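PDB 4IRN: prolyl-ACP dehydrogenase from Oscillatoria sp., which probably uses FAD to oxidise a prolyl group carried on an acyl carrier protein, a step in making the cyanotoxin anatoxin-a. Local coordinates for residues A356-S361 / I405-I410. Sequence-based numbering, arbitrary orientation.
With FAD (flavin-adenine dinucleotide), chain I.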
loop_
_atom_site.group_PDB
_atom_site.type_symbol
_atom_site.label_atom_id
_atom_site.label_comp_id
_atom_site.label_asym_id
_atom_site.label_seq_id
_atom_site.Cartn_x
_atom_site.Cartn_y
_atom_site.Cartn_z
ATOM N N ALA A 356 18.676 2.109 -4.518
ATOM C CA ALA A 356 19.051 1.957 -3.118
ATOM C C ALA A 356 18.511 3.119 -2.284
ATOM O O ALA A 356 17.841 2.884 -1.282
ATOM C CB ALA A 356 20.563 1.866 -2.984
ATOM N N ASN A 357 18.744 4.355 -2.737
ATOM C CA ASN A 357 18.285 5.559 -2.066
ATOM C C ASN A 357 16.769 5.600 -1.958
ATOM O O ASN A 357 16.238 5.866 -0.882
ATOM C CB ASN A 357 18.803 6.783 -2.789
ATOM C CG ASN A 357 18.850 7.994 -1.911
ATOM O OD1 ASN A 357 17.916 8.787 -1.867
ATOM N ND2 ASN A 357 19.939 8.153 -1.188
ATOM N N LEU A 358 16.073 5.300 -3.064
ATOM C CA LEU A 358 14.612 5.293 -3.134
ATOM C C LEU A 358 14.025 4.238 -2.187
ATOM O O LEU A 358 13.120 4.557 -1.412
ATOM C CB LEU A 358 14.115 5.107 -4.591
ATOM C CG LEU A 358 12.622 4.799 -4.843
ATOM C CD1 LEU A 358 11.741 6.001 -4.569
ATOM C CD2 LEU A 358 12.402 4.370 -6.264
ATOM N N TYR A 359 14.564 2.999 -2.221
ATOM C CA TYR A 359 14.091 1.923 -1.363
ATOM C C TYR A 359 14.373 2.164 0.127
ATOM O O TYR A 359 13.436 2.126 0.914
ATOM C CB TYR A 359 14.610 0.536 -1.801
ATOM C CG TYR A 359 13.951 -0.574 -1.016
ATOM C CD1 TYR A 359 12.717 -1.087 -1.407
ATOM C CD2 TYR A 359 14.489 -1.014 0.190
ATOM C CE1 TYR A 359 12.044 -2.024 -0.629
ATOM C CE2 TYR A 359 13.814 -1.934 0.989
ATOM C CZ TYR A 359 12.597 -2.449 0.567
ATOM O OH TYR A 359 11.946 -3.408 1.304
ATOM N N ILE A 360 15.638 2.349 0.505
ATOM C CA ILE A 360 16.084 2.527 1.887
ATOM C C ILE A 360 15.435 3.705 2.615
ATOM O O ILE A 360 15.065 3.546 3.772
ATOM C CB ILE A 360 17.638 2.457 2.031
ATOM C CG1 ILE A 360 18.173 1.139 1.416
ATOM C CG2 ILE A 360 18.065 2.619 3.509
ATOM C CD1 ILE A 360 19.654 1.023 1.233
ATOM N N SER A 361 15.283 4.871 1.937
ATOM C CA SER A 361 14.703 6.062 2.542
ATOM C C SER A 361 13.269 5.833 2.949
ATOM O O SER A 361 12.874 6.244 4.047
ATOM C CB SER A 361 14.800 7.249 1.591
ATOM O OG SER A 361 14.108 6.999 0.383
ATOM N N ILE A 405 12.219 12.041 -7.958
ATOM C CA ILE A 405 13.400 12.246 -8.799
ATOM C C ILE A 405 14.080 10.936 -9.123
ATOM O O ILE A 405 14.396 10.704 -10.291
ATOM C CB ILE A 405 14.356 13.318 -8.194
ATOM C CG1 ILE A 405 13.821 14.736 -8.449
ATOM C CG2 ILE A 405 15.834 13.182 -8.645
ATOM C CD1 ILE A 405 13.253 15.028 -9.890
ATOM N N GLN A 406 14.267 10.071 -8.104
ATOM C CA GLN A 406 14.883 8.742 -8.249
ATOM C C GLN A 406 14.069 7.915 -9.237
ATOM O O GLN A 406 14.644 7.306 -10.132
ATOM C CB GLN A 406 14.945 7.987 -6.905
ATOM C CG GLN A 406 15.320 8.820 -5.684
ATOM C CD GLN A 406 16.801 9.059 -5.466
ATOM O OE1 GLN A 406 17.669 8.450 -6.086
ATOM N NE2 GLN A 406 17.103 9.816 -4.426
ATOM N N ARG A 407 12.717 7.928 -9.088
ATOM C CA ARG A 407 11.765 7.227 -9.960
ATOM C C ARG A 407 11.940 7.697 -11.401
ATOM O O ARG A 407 11.987 6.859 -12.303
ATOM C CB ARG A 407 10.328 7.467 -9.491
ATOM C CG ARG A 407 10.006 6.822 -8.154
ATOM C CD ARG A 407 8.605 7.137 -7.690
ATOM N NE ARG A 407 8.395 6.786 -6.291
ATOM C CZ ARG A 407 8.118 5.562 -5.853
ATOM N NH1 ARG A 407 8.035 4.548 -6.704
ATOM N NH2 ARG A 407 7.934 5.341 -4.557
ATOM N N VAL A 408 12.096 9.035 -11.607
ATOM C CA VAL A 408 12.314 9.644 -12.926
ATOM C C VAL A 408 13.667 9.153 -13.494
ATOM O O VAL A 408 13.720 8.770 -14.667
ATOM C CB VAL A 408 12.197 11.195 -12.877
ATOM C CG1 VAL A 408 12.716 11.847 -14.155
ATOM C CG2 VAL A 408 10.760 11.630 -12.599
ATOM N N VAL A 409 14.735 9.126 -12.655
ATOM C CA VAL A 409 16.074 8.657 -13.024
ATOM C C VAL A 409 16.012 7.174 -13.451
ATOM O O VAL A 409 16.531 6.836 -14.514
ATOM C CB VAL A 409 17.111 8.932 -11.899
ATOM C CG1 VAL A 409 18.447 8.231 -12.173
ATOM C CG2 VAL A 409 17.328 10.433 -11.703
ATOM N N ILE A 410 15.323 6.315 -12.662
ATOM C CA ILE A 410 15.160 4.886 -12.957
ATOM C C ILE A 410 14.439 4.699 -14.295
ATOM O O ILE A 410 14.914 3.934 -15.144
ATOM C CB ILE A 410 14.507 4.098 -11.768
ATOM C CG1 ILE A 410 15.416 4.137 -10.504
ATOM C CG2 ILE A 410 14.158 2.631 -12.156
ATOM C CD1 ILE A 410 14.701 4.000 -9.179
HETATM P PA FAD I . 11.804 20.725 -5.622
HETATM O O1A FAD I . 12.987 20.262 -6.376
HETATM O O2A FAD I . 11.406 22.191 -5.556
HETATM O O5B FAD I . 10.506 20.027 -6.189
HETATM C C5B FAD I . 9.241 20.222 -5.537
HETATM C C4B FAD I . 8.499 18.912 -5.553
HETATM O O4B FAD I . 8.124 18.593 -6.902
HETATM C C3B FAD I . 9.269 17.720 -4.982
HETATM O O3B FAD I . 8.566 17.197 -3.866
HETATM C C2B FAD I . 9.392 16.710 -6.135
HETATM O O2B FAD I . 8.852 15.458 -5.741
HETATM C C1B FAD I . 8.512 17.276 -7.250
HETATM N N9A FAD I . 9.152 17.305 -8.565
HETATM C C8A FAD I . 10.060 18.225 -9.018
HETATM N N7A FAD I . 10.517 17.975 -10.221
HETATM C C5A FAD I . 9.867 16.812 -10.591
HETATM C C6A FAD I . 9.923 16.013 -11.760
HETATM N N6A FAD I . 10.692 16.291 -12.815
HETATM N N1A FAD I . 9.157 14.901 -11.798
HETATM C C2A FAD I . 8.381 14.621 -10.748
HETATM N N3A FAD I . 8.237 15.303 -9.608
HETATM C C4A FAD I . 9.013 16.388 -9.581
HETATM N N1 FAD I . 21.709 20.271 -1.466
HETATM C C2 FAD I . 23.032 20.565 -1.702
HETATM O O2 FAD I . 23.400 20.969 -2.806
HETATM N N3 FAD I . 23.974 20.433 -0.684
HETATM C C4 FAD I . 23.709 20.022 0.600
HETATM O O4 FAD I . 24.624 19.944 1.419
HETATM C C4X FAD I . 22.302 19.716 0.859
HETATM N N5 FAD I . 21.960 19.348 2.074
HETATM C C5X FAD I . 20.607 19.123 2.326
HETATM C C6 FAD I . 20.230 18.729 3.614
HETATM C C7 FAD I . 18.901 18.469 3.930
HETATM C C7M FAD I . 18.549 17.957 5.303
HETATM C C8 FAD I . 17.911 18.628 2.936
HETATM C C8M FAD I . 16.458 18.353 3.221
HETATM C C9 FAD I . 18.280 19.037 1.662
HETATM C C9A FAD I . 19.608 19.281 1.328
HETATM N N10 FAD I . 20.020 19.682 0.025
HETATM C C10 FAD I . 21.350 19.886 -0.245
HETATM C "C1'" FAD I . 18.990 19.957 -1.001
HETATM C "C2'" FAD I . 18.258 18.672 -1.360
HETATM O "O2'" FAD I . 19.032 17.853 -2.234
HETATM C "C3'" FAD I . 16.880 18.985 -1.942
HETATM O "O3'" FAD I . 15.874 18.518 -1.045
HETATM C "C4'" FAD I . 16.630 18.403 -3.334
HETATM O "O4'" FAD I . 17.602 18.908 -4.254
HETATM C "C5'" FAD I . 15.210 18.616 -3.825
HETATM O "O5'" FAD I . 14.960 20.012 -4.057
HETATM P P FAD I . 13.648 20.704 -3.435
HETATM O O1P FAD I . 13.359 20.207 -2.068
HETATM O O2P FAD I . 14.072 22.131 -3.686
HETATM O O3P FAD I . 12.236 20.364 -4.108
#
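In the C-terminal helical domain of the acyl-CoA dehydrogenase fold, the last helix, 403-414, leans on the long helix 350-375, and L358 reaches across to Q406, R407 and I410. The segment axes come within 9.7 Å and run roughly antiparallel, at 143°. L358 CB rests against Q406 CB at 3.8 Å, and the two methyls of L358 then diverge. CD2 meets the CD1 tip of I410 at 3.7 Å, while CD1 lies over one face of the R407 guanidinium, toward its rim and 3.8 Å from NE. R407 can lie across the leucine because its chain stays extended from CG to NE; beyond it, NH1 forms a salt bridge with E324 of the second subunit and a hydrogen bond with N320 of that subunit. Q406, by contrast, bends at chi2 (-82°), bringing its amide beside that of N357, the planes 28° apart. N357 OD1 and Q406 NE2 are 2.9 Å apart, yet the angle is too poor for a hydrogen bond. Each amide finds partners elsewhere: N357 ND2 donates to R280 O, and Q406 NE2 bonds weakly to the S400 and G401 carbonyls. No hydrogen bond therefore links the two segments; L358 packs on aliphatic carbons and a guanidinium face, while I405 and V408 of the last helix touch the FAD adenine, consistent with this packing helping to place that side of the pocket.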